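PDB 3ZBQ: Phikz039 from Pseudomonas phage phikz, which is a phage-encoded member of the tubulin/FtsZ family, known as PhuZ and modelled with guanosine-5'-diphosphate bound. Local coordinates for residues 50-55 against 79-84. Residues are numbered along the deposited sequence; the frame is centred on the assembly and turned at random.
Sequences IIIEAD and ELISAH
I52 lays its CG2 methyl over one face of the H84 imidazole, a CH-pi contact in which the methyl carbon sits 4.0 Å from the ring centroid and only 11° off the ring normal. The two branches of this isoleucine divide the work, a compact example of how a beta-branched residue can serve several neighbours, one branch meeting H84 and L80, the other I81. CG2, anti to the backbone N (chi1 of CG1 -58°), meets L80 CG at 4.0 Å, and the I52 and L80 side chains run past each other in opposite directions. The longer arm runs on fully extended (chi2 174°) and brings CD1 to 3.7 Å from I81 CG2. I52 and I81 cross at about a right angle; the end of the I81 side chain leads away from the loop, and the residue also packs on T111, I112 and S115 of helix 109-122. The I81 side chain lies about 9 Å from the bound guanosine-5'-diphosphate.

The L80 fork reaches across to the loop: CD2 touches A54 CB at 4.1 Å, and CD1 lies 3.6 Å from the carbonyl O of E53. No hydrogen bond spans the two segments, so apolar packing and the methyl-ring contact carry the join. The backbone bond from H84 N to I81 O, 3.0 Å, helps set where the ring starts.

I52 rests on I33 and I88 as well, placing it between the sheet and helix 85-91. The arrangement joins the loop leaving the edge strand 49-51 to the C-terminal part of helix 74-81, which covers the parallel part of the sheet, layered alpha/beta packing characteristic of the Rossmann-like nucleotide-binding domain of tubulin/FtsZ proteins.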
ATOM      1  N   ILE A  50      15.080  -4.833   8.377  1.00  5.65           N
ATOM      2  CA  ILE A  50      15.984  -5.431   7.397  1.00  8.41           C
ATOM      3  C   ILE A  50      16.289  -4.383   6.339  1.00  8.19           C
ATOM      4  O   ILE A  50      15.378  -3.869   5.683  1.00  7.16           O
ATOM      5  CB  ILE A  50      15.370  -6.670   6.705  1.00  9.28           C
ATOM      6  CG1 ILE A  50      15.292  -7.841   7.672  1.00 10.24           C
ATOM      7  CG2 ILE A  50      16.212  -7.075   5.499  1.00 10.67           C
ATOM      8  CD1 ILE A  50      14.555  -9.045   7.097  1.00 13.06           C
ATOM      9  N   ILE A  51      17.569  -4.059   6.190  1.00  7.63           N
ATOM     10  CA  ILE A  51      18.024  -3.142   5.146  1.00  7.58           C
ATOM     11  C   ILE A  51      18.716  -3.946   4.046  1.00 10.01           C
ATOM     12  O   ILE A  51      19.665  -4.682   4.310  1.00 11.88           O
ATOM     13  CB  ILE A  51      18.974  -2.077   5.710  1.00  8.39           C
ATOM     14  CG1 ILE A  51      18.288  -1.306   6.838  1.00 11.43           C
ATOM     15  CG2 ILE A  51      19.430  -1.111   4.604  1.00  9.94           C
ATOM     16  CD1 ILE A  51      16.964  -0.665   6.425  1.00  8.72           C
ATOM     17  N   ILE A  52      18.218  -3.833   2.817  1.00  7.41           N
ATOM     18  CA  ILE A  52      18.753  -4.611   1.706  1.00  9.68           C
ATOM     19  C   ILE A  52      19.837  -3.800   1.020  1.00 14.09           C
ATOM     20  O   ILE A  52      19.553  -2.776   0.392  1.00 10.95           O
ATOM     21  CB  ILE A  52      17.659  -4.959   0.695  1.00  8.43           C
ATOM     22  CG1 ILE A  52      16.536  -5.746   1.391  1.00  8.12           C
ATOM     23  CG2 ILE A  52      18.219  -5.783  -0.455  1.00 11.67           C
ATOM     24  CD1 ILE A  52      15.341  -6.004   0.490  1.00 12.24           C
ATOM     25  N   GLU A  53      21.077  -4.258   1.143  1.00 13.44           N
ATOM     26  CA  GLU A  53      22.205  -3.508   0.597  1.00 16.48           C
ATOM     27  C   GLU A  53      22.433  -3.798  -0.887  1.00 16.05           C
ATOM     28  O   GLU A  53      22.197  -4.910  -1.360  1.00 15.82           O
ATOM     29  CB  GLU A  53      23.478  -3.823   1.379  1.00 21.41           C
ATOM     30  CG  GLU A  53      23.490  -3.328   2.812  1.00 24.48           C
ATOM     31  CD  GLU A  53      24.805  -3.638   3.512  1.00 35.68           C
ATOM     32  OE1 GLU A  53      25.522  -4.547   3.041  1.00 36.87           O
ATOM     33  OE2 GLU A  53      25.121  -2.972   4.523  1.00 41.47           O
ATOM     34  N   ALA A  54      22.915  -2.797  -1.615  1.00 21.25           N
ATOM     35  CA  ALA A  54      23.255  -2.983  -3.022  1.00 23.83           C
ATOM     36  C   ALA A  54      24.770  -3.065  -3.171  1.00 26.74           C
ATOM     37  O   ALA A  54      25.503  -2.477  -2.376  1.00 32.01           O
ATOM     38  CB  ALA A  54      22.697  -1.849  -3.858  1.00 21.61           C
ATOM     39  N   ASP A  55      25.236  -3.804  -4.175  1.00 32.40           N
ATOM     40  CA  ASP A  55      26.664  -3.870  -4.473  1.00 31.01           C
ATOM     41  C   ASP A  55      27.150  -2.495  -4.898  1.00 34.50           C
ATOM     42  O   ASP A  55      26.652  -1.934  -5.874  1.00 34.22           O
ATOM     43  CB  ASP A  55      26.941  -4.873  -5.596  1.00 38.19           C
ATOM     44  CG  ASP A  55      26.761  -6.313  -5.155  1.00 45.68           C
ATOM     45  OD1 ASP A  55      27.154  -6.634  -4.014  1.00 50.62           O
ATOM     46  OD2 ASP A  55      26.227  -7.120  -5.949  1.00 48.54           O
ATOM     47  N   GLU A  79      14.994  -5.313  -9.343  1.00  9.36           N
ATOM     48  CA  GLU A  79      16.122  -6.204  -9.643  1.00 10.76           C
ATOM     49  C   GLU A  79      16.872  -6.576  -8.379  1.00 11.18           C
ATOM     50  O   GLU A  79      17.344  -7.707  -8.222  1.00 14.60           O
ATOM     51  CB  GLU A  79      17.132  -5.511 -10.561  1.00 16.18           C
ATOM     52  CG  GLU A  79      16.788  -5.462 -12.024  1.00 23.14           C
ATOM     53  CD  GLU A  79      17.887  -4.777 -12.830  1.00 40.15           C
ATOM     54  OE1 GLU A  79      18.993  -5.358 -12.944  1.00 49.76           O
ATOM     55  OE2 GLU A  79      17.652  -3.656 -13.339  1.00 40.60           O
ATOM     56  N   LEU A  80      17.009  -5.600  -7.488  1.00  6.62           N
ATOM     57  CA  LEU A  80      17.782  -5.791  -6.276  1.00 10.64           C
ATOM     58  C   LEU A  80      17.010  -6.667  -5.295  1.00 11.67           C
ATOM     59  O   LEU A  80      17.510  -7.685  -4.830  1.00  9.58           O
ATOM     60  CB  LEU A  80      18.101  -4.448  -5.620  1.00  9.43           C
ATOM     61  CG  LEU A  80      18.703  -4.578  -4.213  1.00 12.80           C
ATOM     62  CD1 LEU A  80      20.015  -5.360  -4.238  1.00 15.65           C
ATOM     63  CD2 LEU A  80      18.894  -3.228  -3.557  1.00 14.92           C
ATOM     64  N   ILE A  81      15.777  -6.268  -5.007  1.00  9.60           N
ATOM     65  CA  ILE A  81      15.058  -6.815  -3.861  1.00  7.77           C
ATOM     66  C   ILE A  81      14.348  -8.155  -4.078  1.00 10.93           C
ATOM     67  O   ILE A  81      14.112  -8.882  -3.117  1.00  7.72           O
ATOM     68  CB  ILE A  81      14.075  -5.771  -3.243  1.00  8.31           C
ATOM     69  CG1 ILE A  81      12.909  -5.457  -4.189  1.00 10.08           C
ATOM     70  CG2 ILE A  81      14.822  -4.493  -2.864  1.00  8.19           C
ATOM     71  CD1 ILE A  81      11.662  -6.331  -3.947  1.00  8.78           C
ATOM     72  N   SER A  82      13.982  -8.470  -5.318  1.00 11.69           N
ATOM     73  CA  SER A  82      13.095  -9.618  -5.562  1.00 12.01           C
ATOM     74  C   SER A  82      13.589 -10.943  -4.986  1.00 12.93           C
ATOM     75  O   SER A  82      12.817 -11.693  -4.382  1.00 10.56           O
ATOM     76  CB  SER A  82      12.808  -9.770  -7.053  1.00 16.69           C
ATOM     77  OG  SER A  82      12.053  -8.667  -7.524  1.00 20.75           O
ATOM     78  N   ALA A  83      14.873 -11.231  -5.158  1.00 12.10           N
ATOM     79  CA  ALA A  83      15.421 -12.509  -4.694  1.00 17.12           C
ATOM     80  C   ALA A  83      15.493 -12.616  -3.166  1.00 13.87           C
ATOM     81  O   ALA A  83      15.652 -13.711  -2.624  1.00 15.98           O
ATOM     82  CB  ALA A  83      16.792 -12.763  -5.316  1.00 14.58           C
ATOM     83  N   HIS A  84      15.366 -11.487  -2.471  1.00  8.99           N
ATOM     84  CA  HIS A  84      15.474 -11.476  -1.009  1.00  9.49           C
ATOM     85  C   HIS A  84      14.139 -11.701  -0.305  1.00 10.02           C
ATOM     86  O   HIS A  84      14.103 -11.924   0.902  1.00  8.13           O
ATOM     87  CB  HIS A  84      16.046 -10.153  -0.528  1.00 14.70           C
ATOM     88  CG  HIS A  84      17.421  -9.865  -1.047  1.00 13.05           C
ATOM     89  ND1 HIS A  84      18.559 -10.116  -0.311  1.00 18.84           N
ATOM     90  CD2 HIS A  84      17.840  -9.318  -2.213  1.00 15.15           C
ATOM     91  CE1 HIS A  84      19.621  -9.738  -1.004  1.00 15.80           C
ATOM     92  NE2 HIS A  84      19.212  -9.262  -2.164  1.00 14.83           N
TER